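Local coordinates for putative uncharacterized protein (Mycobacterium smegmatis, PDB 3UID) that probably acts as a type II toxin of the AHA1 family in the SRPBCC superfamily, being a structural homologue of a tuberculosis toxin involved in the hypoxic response, at residues A[21-32]-A[152-160]; A[42-52]-A[62-70]. All coordinates share one frame; numbering follows the deposited sequence.

Interaction 1. Residues A[21-32]-A[152-160]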
loop_
_atom_site.group_PDB
_atom_site.type_symbol
_atom_site.label_atom_id
_atom_site.label_comp_id
_atom_site.label_asym_id
_atom_site.label_seq_id
_atom_site.Cartn_x
_atom_site.Cartn_y
_atom_site.Cartn_z
ATOM N N PHE A 21 -3.500 -7.635 12.098
ATOM C CA PHE A 21 -2.770 -8.816 11.634
ATOM C C PHE A 21 -2.344 -9.662 12.824
ATOM O O PHE A 21 -1.899 -9.122 13.836
ATOM C CB PHE A 21 -1.511 -8.396 10.878
ATOM C CG PHE A 21 -1.774 -7.628 9.608
ATOM C CD1 PHE A 21 -2.538 -8.181 8.588
ATOM C CD2 PHE A 21 -1.235 -6.363 9.426
ATOM C CE1 PHE A 21 -2.763 -7.477 7.406
ATOM C CE2 PHE A 21 -1.452 -5.651 8.249
ATOM C CZ PHE A 21 -2.219 -6.208 7.242
ATOM N N ALA A 22 -2.450 -10.982 12.702
ATOM C CA ALA A 22 -2.070 -11.864 13.805
ATOM C C ALA A 22 -0.598 -12.247 13.704
ATOM O O ALA A 22 -0.250 -13.413 13.524
ATOM C CB ALA A 22 -2.964 -13.100 13.849
ATOM N N ALA A 23 0.258 -11.231 13.798
ATOM C CA ALA A 23 1.697 -11.406 13.778
ATOM C C ALA A 23 2.318 -10.153 14.370
ATOM O O ALA A 23 1.678 -9.094 14.418
ATOM C CB ALA A 23 2.191 -11.635 12.335
ATOM N N PRO A 24 3.565 -10.256 14.833
ATOM C CA PRO A 24 4.234 -9.124 15.481
ATOM C C PRO A 24 4.547 -7.990 14.514
ATOM O O PRO A 24 4.642 -8.214 13.303
ATOM C CB PRO A 24 5.535 -9.743 16.014
ATOM C CG PRO A 24 5.243 -11.200 16.147
ATOM C CD PRO A 24 4.290 -11.523 15.034
ATOM N N VAL A 25 4.710 -6.788 15.057
ATOM C CA VAL A 25 5.055 -5.629 14.249
ATOM C C VAL A 25 6.309 -5.886 13.417
ATOM O O VAL A 25 6.366 -5.487 12.252
ATOM C CB VAL A 25 5.264 -4.392 15.117
ATOM C CG1 VAL A 25 5.990 -3.332 14.331
ATOM C CG2 VAL A 25 3.909 -3.870 15.613
ATOM N N THR A 26 7.304 -6.539 14.012
ATOM C CA THR A 26 8.547 -6.827 13.291
ATOM C C THR A 26 8.298 -7.672 12.051
ATOM O O THR A 26 8.936 -7.465 11.016
ATOM C CB THR A 26 9.601 -7.501 14.182
ATOM O OG1 THR A 26 9.037 -8.651 14.826
ATOM C CG2 THR A 26 10.072 -6.524 15.242
ATOM N N ARG A 27 7.363 -8.613 12.147
ATOM C CA ARG A 27 6.993 -9.439 10.985
ATOM C C ARG A 27 6.313 -8.637 9.866
ATOM O O ARG A 27 6.659 -8.778 8.692
ATOM C CB ARG A 27 6.073 -10.594 11.395
ATOM C CG ARG A 27 5.492 -11.338 10.165
ATOM C CD ARG A 27 6.598 -12.112 9.490
ATOM N NE ARG A 27 6.186 -12.751 8.232
ATOM C CZ ARG A 27 6.384 -12.224 7.025
ATOM N NH1 ARG A 27 6.968 -11.041 6.897
ATOM N NH2 ARG A 27 5.996 -12.877 5.939
ATOM N N ILE A 28 5.329 -7.813 10.221
ATOM C CA ILE A 28 4.625 -7.000 9.245
ATOM C C ILE A 28 5.576 -6.027 8.551
ATOM O O ILE A 28 5.469 -5.793 7.353
ATOM C CB ILE A 28 3.431 -6.269 9.885
ATOM C CG1 ILE A 28 2.508 -7.280 10.575
ATOM C CG2 ILE A 28 2.656 -5.496 8.833
ATOM C CD1 ILE A 28 1.890 -8.312 9.630
ATOM N N TRP A 29 6.526 -5.472 9.298
ATOM C CA TRP A 29 7.498 -4.570 8.704
ATOM C C TRP A 29 8.188 -5.225 7.503
ATOM O O TRP A 29 8.414 -4.580 6.481
ATOM C CB TRP A 29 8.550 -4.141 9.733
ATOM C CG TRP A 29 9.565 -3.216 9.143
ATOM C CD1 TRP A 29 10.796 -3.548 8.643
ATOM C CD2 TRP A 29 9.421 -1.810 8.947
ATOM N NE1 TRP A 29 11.437 -2.427 8.178
ATOM C CE2 TRP A 29 10.611 -1.347 8.345
ATOM C CE3 TRP A 29 8.410 -0.890 9.238
ATOM C CZ2 TRP A 29 10.811 -0.008 8.029
ATOM C CZ3 TRP A 29 8.610 0.440 8.912
ATOM C CH2 TRP A 29 9.799 0.869 8.322
ATOM N N GLN A 30 8.519 -6.503 7.639
ATOM C CA GLN A 30 9.252 -7.220 6.598
ATOM C C GLN A 30 8.452 -7.466 5.321
ATOM O O GLN A 30 9.041 -7.707 4.253
ATOM C CB GLN A 30 9.809 -8.539 7.147
ATOM C CG GLN A 30 10.870 -8.353 8.211
ATOM C CD GLN A 30 12.093 -7.579 7.718
ATOM O OE1 GLN A 30 12.442 -7.639 6.534
ATOM N NE2 GLN A 30 12.732 -6.853 8.615
ATOM N N ILE A 31 7.127 -7.415 5.420
ATOM C CA ILE A 31 6.269 -7.450 4.235
ATOM C C ILE A 31 6.644 -6.304 3.283
ATOM O O ILE A 31 6.689 -6.484 2.057
ATOM C CB ILE A 31 4.770 -7.334 4.607
ATOM C CG1 ILE A 31 4.296 -8.534 5.451
ATOM C CG2 ILE A 31 3.900 -7.156 3.351
ATOM C CD1 ILE A 31 4.164 -9.816 4.673
ATOM N N TYR A 32 6.901 -5.126 3.854
ATOM C CA TYR A 32 7.215 -3.927 3.080
ATOM C C TYR A 32 8.707 -3.764 2.816
ATOM O O TYR A 32 9.096 -3.181 1.810
ATOM C CB TYR A 32 6.630 -2.691 3.780
ATOM C CG TYR A 32 5.139 -2.838 3.882
ATOM C CD1 TYR A 32 4.319 -2.498 2.817
ATOM C CD2 TYR A 32 4.554 -3.395 5.015
ATOM C CE1 TYR A 32 2.943 -2.687 2.885
ATOM C CE2 TYR A 32 3.179 -3.584 5.097
ATOM C CZ TYR A 32 2.383 -3.220 4.031
ATOM O OH TYR A 32 1.026 -3.414 4.102
ATOM N N ILE A 152 -4.121 -6.603 2.017
ATOM C CA ILE A 152 -4.308 -6.927 3.432
ATOM C C ILE A 152 -4.719 -8.388 3.640
ATOM O O ILE A 152 -4.168 -9.081 4.511
ATOM C CB ILE A 152 -5.301 -5.953 4.072
ATOM C CG1 ILE A 152 -4.599 -4.608 4.287
ATOM C CG2 ILE A 152 -5.819 -6.486 5.413
ATOM C CD1 ILE A 152 -5.592 -3.434 4.402
ATOM N N ASN A 153 -5.635 -8.874 2.812
ATOM C CA ASN A 153 -6.018 -10.276 2.886
ATOM C C ASN A 153 -4.881 -11.207 2.499
ATOM O O ASN A 153 -4.746 -12.278 3.079
ATOM C CB ASN A 153 -7.260 -10.552 2.048
ATOM C CG ASN A 153 -8.475 -9.830 2.585
ATOM O OD1 ASN A 153 -8.573 -9.570 3.792
ATOM N ND2 ASN A 153 -9.402 -9.488 1.695
ATOM N N GLN A 154 -4.055 -10.798 1.539
ATOM C CA GLN A 154 -2.896 -11.622 1.183
ATOM C C GLN A 154 -1.893 -11.678 2.324
ATOM O O GLN A 154 -1.289 -12.722 2.570
ATOM C CB GLN A 154 -2.228 -11.160 -0.120
ATOM C CG GLN A 154 -3.083 -11.431 -1.379
ATOM C CD GLN A 154 -3.458 -12.893 -1.518
ATOM O OE1 GLN A 154 -2.602 -13.774 -1.458
ATOM N NE2 GLN A 154 -4.748 -13.159 -1.678
ATOM N N ILE A 155 -1.710 -10.561 3.021
ATOM C CA ILE A 155 -0.845 -10.557 4.200
ATOM C C ILE A 155 -1.388 -11.541 5.231
ATOM O O ILE A 155 -0.628 -12.356 5.742
ATOM C CB ILE A 155 -0.695 -9.150 4.814
ATOM C CG1 ILE A 155 0.116 -8.254 3.877
ATOM C CG2 ILE A 155 -0.010 -9.229 6.186
ATOM C CD1 ILE A 155 0.030 -6.770 4.249
ATOM N N ASP A 156 -2.692 -11.495 5.509
ATOM C CA ASP A 156 -3.299 -12.475 6.419
ATOM C C ASP A 156 -2.879 -13.902 6.042
ATOM O O ASP A 156 -2.500 -14.700 6.904
ATOM C CB ASP A 156 -4.836 -12.418 6.396
ATOM C CG ASP A 156 -5.408 -11.173 7.056
ATOM O OD1 ASP A 156 -6.525 -10.776 6.661
ATOM O OD2 ASP A 156 -4.782 -10.623 7.973
ATOM N N ALA A 157 -2.974 -14.227 4.754
ATOM C CA ALA A 157 -2.720 -15.596 4.307
ATOM C C ALA A 157 -1.285 -16.027 4.565
ATOM O O ALA A 157 -1.032 -17.199 4.846
ATOM C CB ALA A 157 -3.056 -15.742 2.836
ATOM N N LEU A 158 -0.352 -15.081 4.477
ATOM C CA LEU A 158 1.058 -15.376 4.685
ATOM C C LEU A 158 1.383 -15.688 6.138
ATOM O O LEU A 158 2.402 -16.311 6.420
ATOM C CB LEU A 158 1.946 -14.199 4.272
ATOM C CG LEU A 158 1.984 -13.767 2.809
ATOM C CD1 LEU A 158 3.089 -12.755 2.640
ATOM C CD2 LEU A 158 2.203 -14.947 1.876
ATOM N N LEU A 159 0.531 -15.240 7.052
ATOM C CA LEU A 159 0.823 -15.313 8.487
ATOM C C LEU A 159 0.460 -16.642 9.164
ATOM O O LEU A 159 0.674 -16.813 10.374
ATOM C CB LEU A 159 0.124 -14.158 9.211
ATOM C CG LEU A 159 0.434 -12.744 8.711
ATOM C CD1 LEU A 159 -0.302 -11.697 9.563
ATOM C CD2 LEU A 159 1.934 -12.491 8.723
ATOM N N THR A 160 -0.115 -17.574 8.408
ATOM C CA THR A 160 -0.453 -18.879 8.957
ATOM C C THR A 160 0.024 -19.988 8.025
ATOM O O THR A 160 -0.011 -19.841 6.802
ATOM C CB THR A 160 -1.964 -19.039 9.195
ATOM O OG1 THR A 160 -2.227 -20.373 9.645
ATOM C CG2 THR A 160 -2.724 -18.758 7.911
HETATM O O HOH W 1 -4.052 -11.973 10.445
#
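F21, I155 and L159 form the centre of a contact in this SRPBCC (Bet v 1-like) fold, where the end of strand 14-21, the turn after it and the short helix 25-33 pack on the end of the long C-terminal helix 144-158 and the residue that follows it. The axes of the two helical segments are 11.6 Å apart at closest, a separation that leaves side chains rather than backbones to fill the interface, and no direct hydrogen bond crosses it. Its tight part is built round the F21 ring. The methyl I155 CG2 sits over one face, 3.8 Å from the ring centroid and 24° off the normal, a CH-pi contact displaced toward the rim. In I155, CG2 is anti to the backbone N and CG1 lies beside it (chi1 -69°), which sends CG2 to the ring and CG1 and CD1 to I31 and Y32. I155 CD1 thereby comes 3.5 Å from Y32 OH, which is hydrogen-bonded to Y126 OH. At the edge of the F21 ring, in its plane, lie I152 O and the carboxylate atom D156 OD2, the latter 3.4 Å from F21 CD1. L159 forks around A23: its CD1 and CD2 each approach A23 CB to 3.7 Å, CD1 also meeting F21 CB and I28 CD1. I31 CD1 packs as closely, 3.7 Å from L158 CD1. The contact loosens at R27, whose CG, anti to the backbone N (chi1 171°), lies against L159 CD2; the chain then bends, and its guanidinium bonds to Q37, with NH2 4.4 Å from L158 CD1. On the side of exposed A22, where the chain makes an inverse gamma turn, water mediates: one molecule accepts from A22 N and donates to D156 OD2, at 2.9 Å from each atom.

Interaction 2. Residues A[42-52]-A[62-70]; sequences WGPPSHPATVV and VTYFMTGPD
The six-membered ring of W42 turns an edge toward the face of Y64 in a T-shaped pair, with centroids 5.0 Å apart and planes at 67°; W42 CZ3 reaches Y64 CB and CG. In one of its two conformers M66 places SD above a face of the same indole ring, at a distance, a tentative Met-aromatic contact. At the edge of the H47 ring, near its plane, lie T67 O, G68 O and P69 O; NE2 donates a weak, nearly straight bond (174°) to P69 O, while ND1 pairs with S46 OG. The two segments pair as antiparallel strands of a beta hairpin. T50 and F65 form a hydrogen-bonded pair, F65 N to T50 O at 2.8 Å and T50 N to F65 O at 3.0 Å; V51 and Y64 form a non-hydrogen-bonded one, and V52 N bonds T63 O. Beyond the last bridge, T67 OG1 donates to P48 O at 2.7 Å, in the carbonyl plane on a lone pair. A water accepts from T67 N near W42 O and H47 O. The hairpin borders the sheet: 50-54 is an outermost strand, 61-67 pairs onward with 73-84, and W42 rests on A151 of helix 144-158.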
loop_
_atom_site.group_PDB
_atom_site.type_symbol
_atom_site.label_atom_id
_atom_site.label_comp_id
_atom_site.label_asym_id
_atom_site.label_seq_id
_atom_site.Cartn_x
_atom_site.Cartn_y
_atom_site.Cartn_z
ATOM N N TRP A 42 0.830 -8.016 -3.026
ATOM C CA TRP A 42 0.235 -7.160 -4.053
ATOM C C TRP A 42 -0.234 -7.948 -5.275
ATOM O O TRP A 42 -1.013 -7.432 -6.087
ATOM C CB TRP A 42 1.243 -6.109 -4.513
ATOM C CG TRP A 42 1.392 -4.938 -3.619
ATOM C CD1 TRP A 42 0.667 -4.655 -2.497
ATOM C CD2 TRP A 42 2.331 -3.870 -3.770
ATOM N NE1 TRP A 42 1.093 -3.472 -1.943
ATOM C CE2 TRP A 42 2.114 -2.968 -2.707
ATOM C CE3 TRP A 42 3.321 -3.576 -4.709
ATOM C CZ2 TRP A 42 2.861 -1.800 -2.551
ATOM C CZ3 TRP A 42 4.068 -2.405 -4.546
ATOM C CH2 TRP A 42 3.825 -1.537 -3.485
ATOM N N GLY A 43 0.250 -9.183 -5.405
ATOM C CA GLY A 43 -0.006 -10.006 -6.583
ATOM C C GLY A 43 -0.517 -11.411 -6.302
ATOM O O GLY A 43 0.210 -12.396 -6.494
ATOM N N PRO A 44 -1.787 -11.523 -5.890
ATOM C CA PRO A 44 -2.442 -12.837 -5.871
ATOM C C PRO A 44 -2.517 -13.384 -7.310
ATOM O O PRO A 44 -2.273 -12.639 -8.266
ATOM C CB PRO A 44 -3.833 -12.521 -5.318
ATOM C CG PRO A 44 -4.074 -11.101 -5.684
ATOM C CD PRO A 44 -2.746 -10.417 -5.723
ATOM N N PRO A 45 -2.816 -14.680 -7.473
ATOM C CA PRO A 45 -2.746 -15.312 -8.798
ATOM C C PRO A 45 -3.536 -14.572 -9.882
ATOM O O PRO A 45 -3.051 -14.456 -11.015
ATOM C CB PRO A 45 -3.357 -16.692 -8.550
ATOM C CG PRO A 45 -3.073 -16.964 -7.110
ATOM C CD PRO A 45 -3.234 -15.636 -6.433
ATOM N N SER A 46 -4.725 -14.077 -9.540
ATOM C CA SER A 46 -5.580 -13.397 -10.515
ATOM C C SER A 46 -5.147 -11.972 -10.862
ATOM O O SER A 46 -5.551 -11.445 -11.896
ATOM C CB SER A 46 -7.041 -13.389 -10.055
ATOM O OG SER A 46 -7.201 -12.583 -8.907
ATOM N N HIS A 47 -4.344 -11.348 -10.006
ATOM C CA HIS A 47 -3.906 -9.964 -10.209
ATOM C C HIS A 47 -2.410 -9.809 -9.979
ATOM O O HIS A 47 -1.986 -9.239 -8.961
ATOM C CB HIS A 47 -4.669 -9.023 -9.269
ATOM C CG HIS A 47 -6.121 -8.895 -9.606
ATOM N ND1 HIS A 47 -7.044 -9.875 -9.316
ATOM C CD2 HIS A 47 -6.797 -7.918 -10.253
ATOM C CE1 HIS A 47 -8.234 -9.499 -9.752
ATOM N NE2 HIS A 47 -8.111 -8.315 -10.324
ATOM N N PRO A 48 -1.603 -10.312 -10.924
ATOM C CA PRO A 48 -0.142 -10.312 -10.792
ATOM C C PRO A 48 0.423 -8.921 -10.555
ATOM O O PRO A 48 -0.081 -7.921 -11.090
ATOM C CB PRO A 48 0.332 -10.843 -12.147
ATOM C CG PRO A 48 -0.822 -11.621 -12.683
ATOM C CD PRO A 48 -2.043 -10.916 -12.199
ATOM N N ALA A 49 1.484 -8.871 -9.757
ATOM C CA ALA A 49 2.200 -7.642 -9.504
ATOM C C ALA A 49 3.687 -7.915 -9.645
ATOM O O ALA A 49 4.141 -9.064 -9.538
ATOM C CB ALA A 49 1.886 -7.134 -8.101
ATOM N N THR A 50 4.438 -6.855 -9.907
ATOM C CA THR A 50 5.887 -6.928 -9.898
ATOM C C THR A 50 6.429 -5.734 -9.121
ATOM O O THR A 50 6.044 -4.591 -9.373
ATOM C CB THR A 50 6.440 -6.865 -11.319
ATOM O OG1 THR A 50 5.931 -7.965 -12.077
ATOM C CG2 THR A 50 7.969 -6.933 -11.301
ATOM N N VAL A 51 7.321 -5.999 -8.176
ATOM C CA VAL A 51 8.092 -4.920 -7.564
ATOM C C VAL A 51 9.404 -4.848 -8.329
ATOM O O VAL A 51 10.169 -5.820 -8.386
ATOM C CB VAL A 51 8.305 -5.147 -6.053
ATOM C CG1 VAL A 51 9.319 -4.158 -5.477
ATOM C CG2 VAL A 51 6.967 -5.052 -5.322
ATOM N N VAL A 52 9.618 -3.713 -8.980
ATOM C CA VAL A 52 10.750 -3.544 -9.882
ATOM C C VAL A 52 11.965 -3.033 -9.118
ATOM O O VAL A 52 12.904 -3.798 -8.855
ATOM C CB VAL A 52 10.363 -2.651 -11.082
ATOM C CG1 VAL A 52 11.556 -2.447 -12.015
ATOM C CG2 VAL A 52 9.207 -3.305 -11.858
ATOM N N VAL A 62 10.443 3.077 -4.593
ATOM C CA VAL A 62 9.872 1.773 -4.910
ATOM C C VAL A 62 9.071 1.944 -6.187
ATOM O O VAL A 62 8.239 2.846 -6.285
ATOM C CB VAL A 62 8.947 1.252 -3.809
ATOM C CG1 VAL A 62 8.361 -0.114 -4.200
ATOM C CG2 VAL A 62 9.693 1.167 -2.479
ATOM N N THR A 63 9.314 1.084 -7.164
ATOM C CA THR A 63 8.546 1.138 -8.416
ATOM C C THR A 63 7.858 -0.192 -8.656
ATOM O O THR A 63 8.410 -1.238 -8.349
ATOM C CB THR A 63 9.416 1.513 -9.619
ATOM O OG1 THR A 63 10.442 0.521 -9.819
ATOM C CG2 THR A 63 10.065 2.869 -9.378
ATOM N N TYR A 64 6.643 -0.164 -9.182
ATOM C CA TYR A 64 5.851 -1.394 -9.231
ATOM C C TYR A 64 4.842 -1.438 -10.373
ATOM O O TYR A 64 4.388 -0.396 -10.878
ATOM C CB TYR A 64 5.090 -1.575 -7.911
ATOM C CG TYR A 64 4.198 -0.404 -7.570
ATOM C CD1 TYR A 64 4.624 0.574 -6.677
ATOM C CD2 TYR A 64 2.951 -0.253 -8.170
ATOM C CE1 TYR A 64 3.818 1.661 -6.368
ATOM C CE2 TYR A 64 2.143 0.837 -7.870
ATOM C CZ TYR A 64 2.585 1.782 -6.961
ATOM O OH TYR A 64 1.793 2.869 -6.661
ATOM N N PHE A 65 4.498 -2.654 -10.774
ATOM C CA PHE A 65 3.352 -2.891 -11.640
ATOM C C PHE A 65 2.295 -3.620 -10.837
ATOM O O PHE A 65 2.615 -4.498 -10.035
ATOM C CB PHE A 65 3.726 -3.765 -12.842
ATOM C CG PHE A 65 4.778 -3.174 -13.730
ATOM C CD1 PHE A 65 4.681 -1.868 -14.160
ATOM C CD2 PHE A 65 5.863 -3.936 -14.139
ATOM C CE1 PHE A 65 5.644 -1.324 -14.993
ATOM C CE2 PHE A 65 6.831 -3.401 -14.976
ATOM C CZ PHE A 65 6.721 -2.088 -15.399
ATOM N N MET A 66 1.037 -3.266 -11.079
ATOM C CA MET A 66 -0.069 -3.964 -10.454
ATOM C C MET A 66 -1.121 -4.258 -11.503
ATOM O O MET A 66 -1.109 -3.679 -12.593
ATOM C CB MET A 66 -0.689 -3.130 -9.334
ATOM C CG MET A 66 0.236 -2.847 -8.166
ATOM S SD MET A 66 -0.573 -1.781 -6.968
ATOM C CE MET A 66 -1.991 -2.775 -6.543
ATOM N N THR A 67 -2.013 -5.185 -11.177
ATOM C CA THR A 67 -3.156 -5.480 -12.030
ATOM C C THR A 67 -4.408 -4.928 -11.357
ATOM O O THR A 67 -4.761 -5.356 -10.262
ATOM C CB THR A 67 -3.345 -6.986 -12.216
ATOM O OG1 THR A 67 -2.158 -7.538 -12.782
ATOM C CG2 THR A 67 -4.512 -7.264 -13.150
ATOM N N GLY A 68 -5.058 -3.960 -11.996
ATOM C CA GLY A 68 -6.311 -3.409 -11.498
ATOM C C GLY A 68 -7.488 -4.370 -11.470
ATOM O O GLY A 68 -7.422 -5.473 -11.994
ATOM N N PRO A 69 -8.593 -3.949 -10.841
ATOM C CA PRO A 69 -9.769 -4.808 -10.660
ATOM C C PRO A 69 -10.224 -5.462 -11.963
ATOM O O PRO A 69 -10.563 -6.645 -11.969
ATOM C CB PRO A 69 -10.835 -3.825 -10.171
ATOM C CG PRO A 69 -10.052 -2.787 -9.433
ATOM C CD PRO A 69 -8.774 -2.624 -10.222
ATOM N N ASP A 70 -10.225 -4.697 -13.048
ATOM C CA ASP A 70 -10.688 -5.187 -14.339
ATOM C C ASP A 70 -9.596 -5.848 -15.178
ATOM O O ASP A 70 -9.845 -6.233 -16.311
ATOM C CB ASP A 70 -11.328 -4.047 -15.137
ATOM C CG ASP A 70 -10.358 -2.904 -15.397
ATOM O OD1 ASP A 70 -9.217 -2.951 -14.883
ATOM O OD2 ASP A 70 -10.741 -1.954 -16.115
HETATM O O HOH W 2 -1.812 -6.465 -8.674
#

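From the N terminus, the chain leaves strand 14-21 and passes through 21-32; interaction 2 begins at W42. That contact closes a short loop, with nine residues between 42-52 and 62-70, and forms the hairpin at one border of the sheet. The chain then runs through the remaining strands and helix 133-141 before helix 144-158 returns to 21-32, so interaction 1 closes a loop of 119 intervening residues in which interaction 2 is wholly nested. Their centres lie 18 Å apart. They meet where Q154 NE2 packs 3.8 Å from P44 CB, so the C-terminal helix links the hairpin border to the N-terminal helical region.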